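Local coordinates for protein ZYRO0G01672p (Zygosaccharomyces rouxii, PDB 4U8T) that probably acts as an mRNA-binding reader of N6-methyladenosine through its YTH domain, the part present here in complex with methylated RNA, at residues L127-N135 with Q147-I157; R115-H123 with V168-D175. All coordinates share one frame; numbering follows the deposited sequence.

Contact 1 of 2, residues L127-N135 with Q147-I157; sequences LKQFLIPAN and QEIPATISKSI
Phe130 lays its ring beside the helix 151-161, touching it at three side chains. Ile157 comes over one face: its CG1 is 4.1 Å from the Phe130 ring centroid and 24° off the ring normal, which satisfies a CH-pi contact, displaced toward the rim. Ser156 CB meets Phe130 CE1 at 3.6 Å, and Ile153 CG2 lies against Phe130 CB. The ring takes this place with CG anti to its own carbonyl carbon (chi1 -63°), on a bond already aimed at the helix. At one end of the interface the side chains of Leu127 and Ile157 cross at about a right angle, Leu127 CD2 lying 3.8 Å from Ile157 CG2. Further along, Ile132 CD1 reaches Ile149 CG2 at 3.9 Å and Pro150 CD at 4.0 Å, while Pro133 CD meets Pro150 CG just before the helix start, at 4.1 Å.

The second shell fixes these groups. A type I turn from Leu127 to Phe130 brings both residues to the helix, and Gln129 CG backs the opposite face of the Phe130 ring. Pro150 is the N-cap residue, and its carbonyl O accepts from both N and OG of Ser154. Gln147 bends back at chi2, and its NE2 donates to Glu148 O at 2.7 Å with the acceptor close to the amide plane. Outside the segments, Ile132 pairs with Lys138 and Ile149 with Phe28 through backbone bonds.

No hydrogen bond spans the two segments, so hydrophobic packing joins the small hairpin 131-139 to the helix and edge strand 148-149 of the YTH domain.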
ATOM      1  N   LEU A 127      -4.278  12.659   8.284  1.00 24.77           N
ATOM      2  CA  LEU A 127      -3.080  12.514   7.491  1.00 27.23           C
ATOM      3  C   LEU A 127      -2.778  13.737   6.648  1.00 28.54           C
ATOM      4  O   LEU A 127      -1.738  13.810   6.013  1.00 24.29           O
ATOM      5  CB  LEU A 127      -3.214  11.290   6.590  1.00 25.94           C
ATOM      6  CG  LEU A 127      -3.300   9.925   7.247  1.00 21.04           C
ATOM      7  CD1 LEU A 127      -3.795   8.940   6.259  1.00 20.20           C
ATOM      8  CD2 LEU A 127      -1.963   9.510   7.739  1.00 22.98           C
ATOM      9  N   LYS A 128      -3.706  14.684   6.619  1.00 29.98           N
ATOM     10  CA  LYS A 128      -3.627  15.791   5.671  1.00 31.51           C
ATOM     11  C   LYS A 128      -2.543  16.803   6.083  1.00 33.29           C
ATOM     12  O   LYS A 128      -2.242  17.753   5.351  1.00 30.86           O
ATOM     13  CB  LYS A 128      -5.018  16.437   5.511  1.00 30.32           C
ATOM     14  CG  LYS A 128      -5.094  17.735   4.694  1.00 49.42           C
ATOM     15  CD  LYS A 128      -6.536  18.191   4.384  1.00 56.48           C
ATOM     16  CE  LYS A 128      -6.710  18.611   2.898  1.00 57.92           C
ATOM     17  NZ  LYS A 128      -6.420  17.509   1.911  1.00 58.18           N
ATOM     18  N   GLN A 129      -1.924  16.548   7.231  1.00 32.83           N
ATOM     19  CA  GLN A 129      -0.772  17.309   7.706  1.00 30.74           C
ATOM     20  C   GLN A 129       0.526  16.923   6.989  1.00 29.62           C
ATOM     21  O   GLN A 129       1.455  17.703   6.930  1.00 29.43           O
ATOM     22  CB  GLN A 129      -0.579  17.118   9.215  1.00 30.25           C
ATOM     23  CG  GLN A 129      -0.532  15.661   9.661  1.00 37.72           C
ATOM     24  CD  GLN A 129      -0.096  15.484  11.111  1.00 50.38           C
ATOM     25  OE1 GLN A 129       0.737  16.230  11.613  1.00 57.96           O
ATOM     26  NE2 GLN A 129      -0.659  14.490  11.786  1.00 51.01           N
ATOM     27  N   PHE A 130       0.610  15.698   6.496  1.00 31.62           N
ATOM     28  CA  PHE A 130       1.836  15.223   5.874  1.00 26.08           C
ATOM     29  C   PHE A 130       1.924  15.639   4.413  1.00 22.20           C
ATOM     30  O   PHE A 130       1.320  15.046   3.552  1.00 22.88           O
ATOM     31  CB  PHE A 130       1.928  13.719   6.010  1.00 23.23           C
ATOM     32  CG  PHE A 130       2.001  13.249   7.427  1.00 28.58           C
ATOM     33  CD1 PHE A 130       3.112  13.512   8.197  1.00 30.10           C
ATOM     34  CD2 PHE A 130       0.960  12.546   7.995  1.00 28.55           C
ATOM     35  CE1 PHE A 130       3.187  13.074   9.491  1.00 29.02           C
ATOM     36  CE2 PHE A 130       1.038  12.111   9.290  1.00 29.20           C
ATOM     37  CZ  PHE A 130       2.157  12.378  10.033  1.00 31.62           C
ATOM     38  N   LEU A 131       2.709  16.670   4.157  1.00 21.67           N
ATOM     39  CA  LEU A 131       2.856  17.251   2.847  1.00 18.65           C
ATOM     40  C   LEU A 131       4.006  16.567   2.150  1.00 22.06           C
ATOM     41  O   LEU A 131       5.027  16.321   2.752  1.00 25.01           O
ATOM     42  CB  LEU A 131       3.089  18.746   2.972  1.00 19.54           C
ATOM     43  CG  LEU A 131       2.034  19.540   3.756  1.00 21.67           C
ATOM     44  CD1 LEU A 131       2.387  21.013   3.795  1.00 18.38           C
ATOM     45  CD2 LEU A 131       0.626  19.368   3.177  1.00 16.61           C
ATOM     46  N   ILE A 132       3.845  16.250   0.876  1.00 20.84           N
ATOM     47  CA  ILE A 132       4.855  15.499   0.166  1.00 19.00           C
ATOM     48  C   ILE A 132       5.716  16.470  -0.661  1.00 21.38           C
ATOM     49  O   ILE A 132       5.233  17.090  -1.582  1.00 23.29           O
ATOM     50  CB  ILE A 132       4.193  14.417  -0.730  1.00 20.10           C
ATOM     51  CG1 ILE A 132       3.407  13.391   0.106  1.00 19.10           C
ATOM     52  CG2 ILE A 132       5.182  13.778  -1.681  1.00 21.57           C
ATOM     53  CD1 ILE A 132       4.130  12.816   1.289  1.00 17.88           C
ATOM     54  N   PRO A 133       7.000  16.628  -0.304  1.00 22.82           N
ATOM     55  CA  PRO A 133       7.894  17.596  -0.936  1.00 17.93           C
ATOM     56  C   PRO A 133       8.058  17.416  -2.433  1.00 18.66           C
ATOM     57  O   PRO A 133       8.183  18.409  -3.104  1.00 22.22           O
ATOM     58  CB  PRO A 133       9.226  17.340  -0.240  1.00 17.10           C
ATOM     59  CG  PRO A 133       8.910  16.730   0.963  1.00 17.87           C
ATOM     60  CD  PRO A 133       7.705  15.898   0.754  1.00 24.38           C
ATOM     61  N   ALA A 134       8.107  16.185  -2.926  1.00 18.88           N
ATOM     62  CA  ALA A 134       8.336  15.932  -4.341  1.00 17.07           C
ATOM     63  C   ALA A 134       7.035  15.930  -5.138  1.00 17.93           C
ATOM     64  O   ALA A 134       7.025  15.681  -6.332  1.00 17.50           O
ATOM     65  CB  ALA A 134       9.064  14.634  -4.533  1.00 16.42           C
ATOM     66  N   ASN A 135       5.937  16.190  -4.451  1.00 18.10           N
ATOM     67  CA  ASN A 135       4.649  16.289  -5.076  1.00 14.26           C
ATOM     68  C   ASN A 135       4.035  17.646  -4.869  1.00 17.51           C
ATOM     69  O   ASN A 135       2.875  17.751  -4.530  1.00 18.83           O
ATOM     70  CB  ASN A 135       3.738  15.206  -4.518  1.00 16.43           C
ATOM     71  CG  ASN A 135       2.500  14.997  -5.337  1.00 15.99           C
ATOM     72  OD1 ASN A 135       2.514  15.166  -6.557  1.00 19.96           O
ATOM     73  ND2 ASN A 135       1.424  14.596  -4.675  1.00 16.24           N
ATOM     74  N   GLN A 147       2.337   6.821  -5.887  1.00 17.27           N
ATOM     75  CA  GLN A 147       3.042   7.969  -5.393  1.00 13.19           C
ATOM     76  C   GLN A 147       3.979   7.599  -4.272  1.00 16.88           C
ATOM     77  O   GLN A 147       3.557   7.019  -3.283  1.00 16.37           O
ATOM     78  CB  GLN A 147       2.060   9.006  -4.915  1.00 14.42           C
ATOM     79  CG  GLN A 147       2.721  10.100  -4.146  1.00 16.91           C
ATOM     80  CD  GLN A 147       3.660  10.917  -4.977  1.00 16.60           C
ATOM     81  OE1 GLN A 147       3.260  11.568  -5.929  1.00 15.28           O
ATOM     82  NE2 GLN A 147       4.923  10.885  -4.619  1.00 17.52           N
ATOM     83  N   GLU A 148       5.250   7.958  -4.416  1.00 18.91           N
ATOM     84  CA  GLU A 148       6.241   7.632  -3.407  1.00 17.83           C
ATOM     85  C   GLU A 148       6.244   8.630  -2.246  1.00 21.87           C
ATOM     86  O   GLU A 148       6.080   9.830  -2.437  1.00 21.97           O
ATOM     87  CB  GLU A 148       7.638   7.547  -4.015  1.00 15.48           C
ATOM     88  CG  GLU A 148       8.681   7.156  -2.982  1.00 17.81           C
ATOM     89  CD  GLU A 148      10.020   6.766  -3.531  1.00 28.34           C
ATOM     90  OE1 GLU A 148      10.241   6.859  -4.751  1.00 30.87           O
ATOM     91  OE2 GLU A 148      10.870   6.359  -2.724  1.00 26.11           O
ATOM     92  N   ILE A 149       6.440   8.094  -1.045  1.00 20.73           N
ATOM     93  CA  ILE A 149       6.458   8.860   0.179  1.00 20.25           C
ATOM     94  C   ILE A 149       7.837   8.807   0.805  1.00 23.17           C
ATOM     95  O   ILE A 149       8.448   7.745   0.870  1.00 20.82           O
ATOM     96  CB  ILE A 149       5.434   8.302   1.162  1.00 17.41           C
ATOM     97  CG1 ILE A 149       4.127   8.076   0.466  1.00 18.18           C
ATOM     98  CG2 ILE A 149       5.229   9.204   2.336  1.00 19.69           C
ATOM     99  CD1 ILE A 149       3.337   7.045   1.159  1.00 24.59           C
ATOM    100  N   PRO A 150       8.350   9.956   1.261  1.00 27.66           N
ATOM    101  CA  PRO A 150       9.660   9.915   1.911  1.00 28.31           C
ATOM    102  C   PRO A 150       9.631   9.111   3.210  1.00 28.91           C
ATOM    103  O   PRO A 150       8.602   9.076   3.878  1.00 26.36           O
ATOM    104  CB  PRO A 150       9.964  11.395   2.174  1.00 25.08           C
ATOM    105  CG  PRO A 150       9.147  12.120   1.258  1.00 22.84           C
ATOM    106  CD  PRO A 150       7.887  11.336   1.083  1.00 25.18           C
ATOM    107  N   ALA A 151      10.769   8.543   3.588  1.00 32.29           N
ATOM    108  CA  ALA A 151      10.863   7.603   4.706  1.00 31.62           C
ATOM    109  C   ALA A 151      10.465   8.155   6.069  1.00 28.21           C
ATOM    110  O   ALA A 151       9.757   7.519   6.818  1.00 27.26           O
ATOM    111  CB  ALA A 151      12.252   7.068   4.784  1.00 28.98           C
ATOM    112  N   THR A 152      10.967   9.319   6.419  1.00 30.12           N
ATOM    113  CA  THR A 152      10.676   9.858   7.730  1.00 31.54           C
ATOM    114  C   THR A 152       9.171  10.189   7.842  1.00 33.41           C
ATOM    115  O   THR A 152       8.562   9.932   8.872  1.00 34.27           O
ATOM    116  CB  THR A 152      11.565  11.076   8.043  1.00 28.56           C
ATOM    117  OG1 THR A 152      11.119  11.700   9.249  1.00 28.09           O
ATOM    118  CG2 THR A 152      11.514  12.076   6.910  1.00 41.39           C
ATOM    119  N   ILE A 153       8.582  10.786   6.809  1.00 29.38           N
ATOM    120  CA  ILE A 153       7.148  11.010   6.799  1.00 25.49           C
ATOM    121  C   ILE A 153       6.382   9.697   6.899  1.00 24.91           C
ATOM    122  O   ILE A 153       5.407   9.610   7.599  1.00 26.36           O
ATOM    123  CB  ILE A 153       6.724  11.793   5.559  1.00 26.60           C
ATOM    124  CG1 ILE A 153       7.066  13.266   5.752  1.00 30.27           C
ATOM    125  CG2 ILE A 153       5.257  11.719   5.355  1.00 21.57           C
ATOM    126  CD1 ILE A 153       7.013  14.096   4.505  1.00 24.89           C
ATOM    127  N   SER A 154       6.833   8.672   6.200  1.00 26.95           N
ATOM    128  CA  SER A 154       6.177   7.372   6.223  1.00 24.14           C
ATOM    129  C   SER A 154       6.101   6.726   7.597  1.00 25.85           C
ATOM    130  O   SER A 154       5.098   6.125   7.954  1.00 28.48           O
ATOM    131  CB  SER A 154       6.889   6.409   5.285  1.00 22.00           C
ATOM    132  OG  SER A 154       6.697   6.750   3.942  1.00 22.40           O
ATOM    133  N   LYS A 155       7.190   6.793   8.339  1.00 27.86           N
ATOM    134  CA  LYS A 155       7.242   6.233   9.666  1.00 25.82           C
ATOM    135  C   LYS A 155       6.263   6.943  10.594  1.00 31.38           C
ATOM    136  O   LYS A 155       5.669   6.316  11.446  1.00 32.88           O
ATOM    137  CB  LYS A 155       8.670   6.280  10.213  1.00 26.74           C
ATOM    138  CG  LYS A 155       9.560   5.206   9.611  1.00 28.05           C
ATOM    139  CD  LYS A 155      11.032   5.374   9.919  1.00 30.27           C
ATOM    140  CE  LYS A 155      11.847   4.298   9.221  1.00 33.35           C
ATOM    141  NZ  LYS A 155      13.313   4.312   9.509  1.00 28.64           N
ATOM    142  N   SER A 156       6.074   8.241  10.416  1.00 26.58           N
ATOM    143  CA  SER A 156       5.061   8.938  11.181  1.00 30.65           C
ATOM    144  C   SER A 156       3.658   8.427  10.854  1.00 34.21           C
ATOM    145  O   SER A 156       2.827   8.290  11.741  1.00 38.54           O
ATOM    146  CB  SER A 156       5.131  10.439  10.941  1.00 33.65           C
ATOM    147  OG  SER A 156       6.307  10.983  11.492  1.00 34.07           O
ATOM    148  N   ILE A 157       3.392   8.180   9.578  1.00 30.03           N
ATOM    149  CA  ILE A 157       2.123   7.649   9.133  1.00 26.10           C
ATOM    150  C   ILE A 157       1.950   6.240   9.691  1.00 29.99           C
ATOM    151  O   ILE A 157       0.869   5.846  10.111  1.00 29.54           O
ATOM    152  CB  ILE A 157       2.040   7.627   7.597  1.00 25.70           C
ATOM    153  CG1 ILE A 157       2.096   9.039   7.043  1.00 22.79           C
ATOM    154  CG2 ILE A 157       0.792   6.919   7.121  1.00 26.29           C
ATOM    155  CD1 ILE A 157       2.136   9.104   5.583  1.00 16.77           C
TER

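Contact 2 of 2, residues R115-H123 with V168-D175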
ATOM      1  N   ARG A 115       2.486  -9.222   1.362  1.00 22.42           N
ATOM      2  CA  ARG A 115       2.221  -9.712   2.698  1.00 26.88           C
ATOM      3  C   ARG A 115       1.534  -8.631   3.533  1.00 22.97           C
ATOM      4  O   ARG A 115       2.086  -7.568   3.748  1.00 25.54           O
ATOM      5  CB  ARG A 115       3.523 -10.248   3.283  1.00 33.24           C
ATOM      6  CG  ARG A 115       3.633 -11.738   2.992  1.00 42.93           C
ATOM      7  CD  ARG A 115       5.032 -12.332   2.969  1.00 47.78           C
ATOM      8  NE  ARG A 115       5.914 -11.834   4.015  1.00 55.38           N
ATOM      9  CZ  ARG A 115       7.229 -12.029   4.022  1.00 54.83           C
ATOM     10  NH1 ARG A 115       7.969 -11.519   5.001  1.00 51.46           N
ATOM     11  NH2 ARG A 115       7.797 -12.758   3.063  1.00 45.05           N
ATOM     12  N   TRP A 116       0.278  -8.841   3.897  1.00 23.08           N
ATOM     13  CA  TRP A 116      -0.441  -7.836   4.678  1.00 21.68           C
ATOM     14  C   TRP A 116      -0.020  -7.751   6.157  1.00 25.20           C
ATOM     15  O   TRP A 116       0.186  -8.744   6.823  1.00 28.64           O
ATOM     16  CB  TRP A 116      -1.952  -8.070   4.522  1.00 21.17           C
ATOM     17  CG  TRP A 116      -2.453  -7.517   3.226  1.00 18.59           C
ATOM     18  CD1 TRP A 116      -2.357  -8.096   2.004  1.00 17.29           C
ATOM     19  CD2 TRP A 116      -3.100  -6.264   3.021  1.00 16.66           C
ATOM     20  NE1 TRP A 116      -2.902  -7.296   1.056  1.00 16.27           N
ATOM     21  CE2 TRP A 116      -3.362  -6.155   1.653  1.00 16.15           C
ATOM     22  CE3 TRP A 116      -3.486  -5.224   3.860  1.00 17.03           C
ATOM     23  CZ2 TRP A 116      -3.987  -5.049   1.107  1.00 13.77           C
ATOM     24  CZ3 TRP A 116      -4.112  -4.131   3.309  1.00 16.78           C
ATOM     25  CH2 TRP A 116      -4.352  -4.051   1.954  1.00 13.07           C
ATOM     26  N   ILE A 117       0.135  -6.518   6.626  1.00 21.99           N
ATOM     27  CA  ILE A 117       0.634  -6.182   7.960  1.00 23.39           C
ATOM     28  C   ILE A 117      -0.404  -5.505   8.845  1.00 24.80           C
ATOM     29  O   ILE A 117      -0.546  -5.808  10.024  1.00 31.33           O
ATOM     30  CB  ILE A 117       1.793  -5.188   7.885  1.00 25.77           C
ATOM     31  CG1 ILE A 117       3.028  -5.760   7.263  1.00 25.51           C
ATOM     32  CG2 ILE A 117       2.170  -4.683   9.241  1.00 28.71           C
ATOM     33  CD1 ILE A 117       4.057  -4.707   7.265  1.00 27.15           C
ATOM     34  N   VAL A 118      -1.069  -4.520   8.263  1.00 20.18           N
ATOM     35  CA  VAL A 118      -2.041  -3.703   8.952  1.00 20.34           C
ATOM     36  C   VAL A 118      -3.328  -3.709   8.166  1.00 22.25           C
ATOM     37  O   VAL A 118      -3.316  -3.531   6.970  1.00 19.60           O
ATOM     38  CB  VAL A 118      -1.577  -2.255   9.098  1.00 21.39           C
ATOM     39  CG1 VAL A 118      -2.533  -1.486   9.949  1.00 20.24           C
ATOM     40  CG2 VAL A 118      -0.212  -2.201   9.692  1.00 25.78           C
ATOM     41  N   VAL A 119      -4.437  -3.943   8.838  1.00 20.93           N
ATOM     42  CA  VAL A 119      -5.730  -3.725   8.236  1.00 18.81           C
ATOM     43  C   VAL A 119      -6.492  -2.826   9.171  1.00 20.73           C
ATOM     44  O   VAL A 119      -6.945  -3.260  10.211  1.00 26.15           O
ATOM     45  CB  VAL A 119      -6.509  -5.045   8.004  1.00 20.19           C
ATOM     46  CG1 VAL A 119      -7.890  -4.765   7.496  1.00 21.09           C
ATOM     47  CG2 VAL A 119      -5.796  -5.942   7.040  1.00 15.69           C
ATOM     48  N   ARG A 120      -6.636  -1.571   8.809  1.00 17.91           N
ATOM     49  CA  ARG A 120      -7.284  -0.617   9.681  1.00 16.41           C
ATOM     50  C   ARG A 120      -7.542   0.683   8.971  1.00 19.31           C
ATOM     51  O   ARG A 120      -6.721   1.132   8.213  1.00 19.81           O
ATOM     52  CB  ARG A 120      -6.443  -0.345  10.915  1.00 24.02           C
ATOM     53  CG  ARG A 120      -6.709   1.040  11.456  1.00 28.48           C
ATOM     54  CD  ARG A 120      -5.833   1.480  12.546  1.00 26.85           C
ATOM     55  NE  ARG A 120      -6.438   2.653  13.126  1.00 29.61           N
ATOM     56  CZ  ARG A 120      -6.075   3.182  14.281  1.00 42.87           C
ATOM     57  NH1 ARG A 120      -6.698   4.253  14.736  1.00 51.35           N
ATOM     58  NH2 ARG A 120      -5.107   2.629  14.985  1.00 42.15           N
ATOM     59  N   ASP A 121      -8.692   1.291   9.226  1.00 22.56           N
ATOM     60  CA  ASP A 121      -8.997   2.594   8.658  1.00 20.68           C
ATOM     61  C   ASP A 121      -8.270   3.711   9.370  1.00 21.59           C
ATOM     62  O   ASP A 121      -8.220   3.744  10.586  1.00 26.67           O
ATOM     63  CB  ASP A 121     -10.490   2.863   8.703  1.00 21.06           C
ATOM     64  CG  ASP A 121     -11.255   2.044   7.715  1.00 20.95           C
ATOM     65  OD1 ASP A 121     -10.668   1.161   7.095  1.00 20.09           O
ATOM     66  OD2 ASP A 121     -12.453   2.289   7.537  1.00 26.17           O
ATOM     67  N   VAL A 122      -7.740   4.640   8.590  1.00 19.54           N
ATOM     68  CA  VAL A 122      -7.175   5.873   9.086  1.00 20.37           C
ATOM     69  C   VAL A 122      -7.736   6.981   8.250  1.00 24.37           C
ATOM     70  O   VAL A 122      -7.605   6.943   7.060  1.00 24.34           O
ATOM     71  CB  VAL A 122      -5.646   5.915   8.998  1.00 20.57           C
ATOM     72  CG1 VAL A 122      -5.133   7.291   9.346  1.00 14.61           C
ATOM     73  CG2 VAL A 122      -5.050   4.906   9.884  1.00 22.81           C
ATOM     74  N   HIS A 123      -8.370   7.964   8.866  1.00 28.38           N
ATOM     75  CA  HIS A 123      -9.083   8.975   8.111  1.00 25.17           C
ATOM     76  C   HIS A 123      -8.155   9.985   7.502  1.00 27.79           C
ATOM     77  O   HIS A 123      -7.141  10.307   8.091  1.00 31.17           O
ATOM     78  CB  HIS A 123     -10.091   9.685   8.996  1.00 33.51           C
ATOM     79  CG  HIS A 123     -11.219   8.813   9.426  1.00 41.30           C
ATOM     80  ND1 HIS A 123     -11.329   8.317  10.706  1.00 45.44           N
ATOM     81  CD2 HIS A 123     -12.258   8.296   8.731  1.00 39.98           C
ATOM     82  CE1 HIS A 123     -12.403   7.558  10.790  1.00 45.42           C
ATOM     83  NE2 HIS A 123     -12.981   7.523   9.603  1.00 49.98           N
ATOM     84  N   VAL A 168     -12.204   2.055  16.169  1.00 36.88           N
ATOM     85  CA  VAL A 168     -11.343   1.363  15.212  1.00 37.92           C
ATOM     86  C   VAL A 168     -12.124   0.574  14.176  1.00 31.81           C
ATOM     87  O   VAL A 168     -12.749  -0.413  14.504  1.00 31.79           O
ATOM     88  CB  VAL A 168     -10.372   0.406  15.918  1.00 32.32           C
ATOM     89  CG1 VAL A 168      -9.577  -0.383  14.911  1.00 32.53           C
ATOM     90  CG2 VAL A 168      -9.451   1.180  16.799  1.00 39.06           C
ATOM     91  N   GLN A 169     -12.052   0.972  12.916  1.00 30.60           N
ATOM     92  CA  GLN A 169     -12.756   0.209  11.909  1.00 29.67           C
ATOM     93  C   GLN A 169     -11.798  -0.384  10.905  1.00 26.21           C
ATOM     94  O   GLN A 169     -10.651  -0.023  10.856  1.00 32.44           O
ATOM     95  CB  GLN A 169     -13.761   1.069  11.168  1.00 36.58           C
ATOM     96  CG  GLN A 169     -14.513   2.065  11.981  1.00 40.18           C
ATOM     97  CD  GLN A 169     -15.343   2.963  11.093  1.00 60.05           C
ATOM     98  OE1 GLN A 169     -14.857   3.989  10.608  1.00 70.75           O
ATOM     99  NE2 GLN A 169     -16.605   2.583  10.864  1.00 49.34           N
ATOM    100  N   SER A 170     -12.302  -1.260  10.061  1.00 24.64           N
ATOM    101  CA  SER A 170     -11.462  -1.973   9.135  1.00 26.04           C
ATOM    102  C   SER A 170     -12.339  -2.622   8.080  1.00 24.05           C
ATOM    103  O   SER A 170     -13.483  -2.912   8.330  1.00 25.49           O
ATOM    104  CB  SER A 170     -10.643  -3.029   9.873  1.00 24.08           C
ATOM    105  OG  SER A 170     -11.307  -4.274   9.839  1.00 28.03           O
ATOM    106  N   PHE A 171     -11.779  -2.928   6.927  1.00 20.78           N
ATOM    107  CA  PHE A 171     -12.583  -3.498   5.887  1.00 25.09           C
ATOM    108  C   PHE A 171     -12.796  -4.981   6.166  1.00 26.65           C
ATOM    109  O   PHE A 171     -13.429  -5.673   5.399  1.00 28.29           O
ATOM    110  CB  PHE A 171     -11.972  -3.250   4.504  1.00 19.84           C
ATOM    111  CG  PHE A 171     -10.617  -3.853   4.295  1.00 22.63           C
ATOM    112  CD1 PHE A 171     -10.450  -5.224   4.203  1.00 21.78           C
ATOM    113  CD2 PHE A 171      -9.523  -3.048   4.074  1.00 21.37           C
ATOM    114  CE1 PHE A 171      -9.235  -5.758   3.987  1.00 18.86           C
ATOM    115  CE2 PHE A 171      -8.297  -3.592   3.841  1.00 18.09           C
ATOM    116  CZ  PHE A 171      -8.155  -4.937   3.792  1.00 17.96           C
ATOM    117  N   LEU A 172     -12.246  -5.458   7.267  1.00 25.83           N
ATOM    118  CA  LEU A 172     -12.429  -6.829   7.699  1.00 28.54           C
ATOM    119  C   LEU A 172     -13.479  -6.960   8.785  1.00 39.22           C
ATOM    120  O   LEU A 172     -13.490  -7.937   9.508  1.00 45.73           O
ATOM    121  CB  LEU A 172     -11.115  -7.409   8.192  1.00 27.23           C
ATOM    122  CG  LEU A 172     -10.098  -7.795   7.130  1.00 28.38           C
ATOM    123  CD1 LEU A 172      -8.852  -8.318   7.774  1.00 24.17           C
ATOM    124  CD2 LEU A 172     -10.702  -8.846   6.240  1.00 22.79           C
ATOM    125  N   ASP A 173     -14.363  -5.986   8.915  1.00 42.15           N
ATOM    126  CA  ASP A 173     -15.340  -6.037   9.979  1.00 35.52           C
ATOM    127  C   ASP A 173     -16.604  -6.767   9.538  1.00 41.40           C
ATOM    128  O   ASP A 173     -17.085  -7.636  10.243  1.00 43.67           O
ATOM    129  CB  ASP A 173     -15.682  -4.640  10.451  1.00 32.03           C
ATOM    130  CG  ASP A 173     -14.511  -3.936  11.043  1.00 31.18           C
ATOM    131  OD1 ASP A 173     -13.488  -4.590  11.274  1.00 33.65           O
ATOM    132  OD2 ASP A 173     -14.625  -2.743  11.340  1.00 28.43           O
ATOM    133  N   ASP A 174     -17.127  -6.458   8.359  1.00 45.30           N
ATOM    134  CA  ASP A 174     -18.317  -7.154   7.879  1.00 51.68           C
ATOM    135  C   ASP A 174     -18.051  -8.630   7.524  1.00 57.78           C
ATOM    136  O   ASP A 174     -18.889  -9.291   6.909  1.00 53.27           O
ATOM    137  CB  ASP A 174     -18.933  -6.416   6.679  1.00 47.26           C
ATOM    138  CG  ASP A 174     -17.962  -6.221   5.537  1.00 51.67           C
ATOM    139  OD1 ASP A 174     -17.000  -6.998   5.409  1.00 48.24           O
ATOM    140  OD2 ASP A 174     -18.170  -5.282   4.749  1.00 53.68           O
ATOM    141  N   ASP A 175     -16.885  -9.141   7.909  1.00 58.28           N
ATOM    142  CA  ASP A 175     -16.593 -10.564   7.801  1.00 59.60           C
ATOM    143  C   ASP A 175     -16.463 -11.181   9.196  1.00 57.85           C
ATOM    144  O   ASP A 175     -17.454 -11.560   9.815  1.00 48.24           O
ATOM    145  CB  ASP A 175     -15.311 -10.817   6.992  1.00 53.46           C
ATOM    146  CG  ASP A 175     -15.374 -10.259   5.579  1.00 52.82           C
ATOM    147  OD1 ASP A 175     -16.478  -9.997   5.060  1.00 54.82           O
ATOM    148  OD2 ASP A 175     -14.303 -10.116   4.966  1.00 48.80           O
TER
HETATM  149  O   HOH W   1      -9.190  -1.152   7.033  1.00 18.76           O
HETATM  150  O   HOH W   2     -10.597   3.294  12.636  1.00 31.29           O
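Val119 supplies the apolar centre of the contact. Its CG1 sits 3.8 Å from the Phe171 ring centroid, only 13° off the normal, a CH-pi contact over the middle of the face. Leu172 CD1 packs on the same methyl, Val119 CG1, at 3.7 Å. With CG1 anti to the backbone N (chi1 175°), Val119 presents that branch to both partners. The aromatic pair is an offset edge-to-face one: Phe171 turns its edge to the face of Trp116, the planes 88° apart. Helix 36-45 also packs against Phe171 and Leu172.

Direct hydrogen bonding across the segments is a single backbone link, Asp121 N to Gln169 O, 2.9 Å and nearly straight at 177°. Two waters flank it: one donates to Asp121 OD1 and accepts from Phe171 N, the other joins Asp121 O to Gln169 N. Asp121 OD2 also forms a salt bridge with Arg82.

Within 168-175, Ser170 OG donates to Asp173 OD1 at 2.6 Å and accepts from Leu172 N at 3.0 Å, an ST turn within a type I turn. An alanine at Ser170 would lose both bonds and is likely to leave Leu172 N without this acceptor and the Asp173 carboxylate freer to turn.

The chemistry thus implies a terminal segment docked on strand 111-123 by apolar packing, one direct backbone bond and two water bridges, with its turn braced internally.

Both contacts are partly buried, and their centres lie about 21 Å apart, yet they meet where Leu127 CD1 of contact 1 packs on Val122 CG1 of contact 2 at 3.7 Å. Each reaches the same mixed sheet through a different strand: contact 1 through the outermost strand 148-149, contact 2 through strand 111-123, which lies next to the other outermost strand. Helix 151-161 takes part in contact 1 and touches Val118 and Val122 of contact 2. Their chemistry differs: contact 1 has no hydrogen bond between its segments, whereas contact 2 adds a backbone bond and two water bridges. Contact 1 lies nearer the bound RNA, at about 4 Å between nearest atoms against about 7 Å.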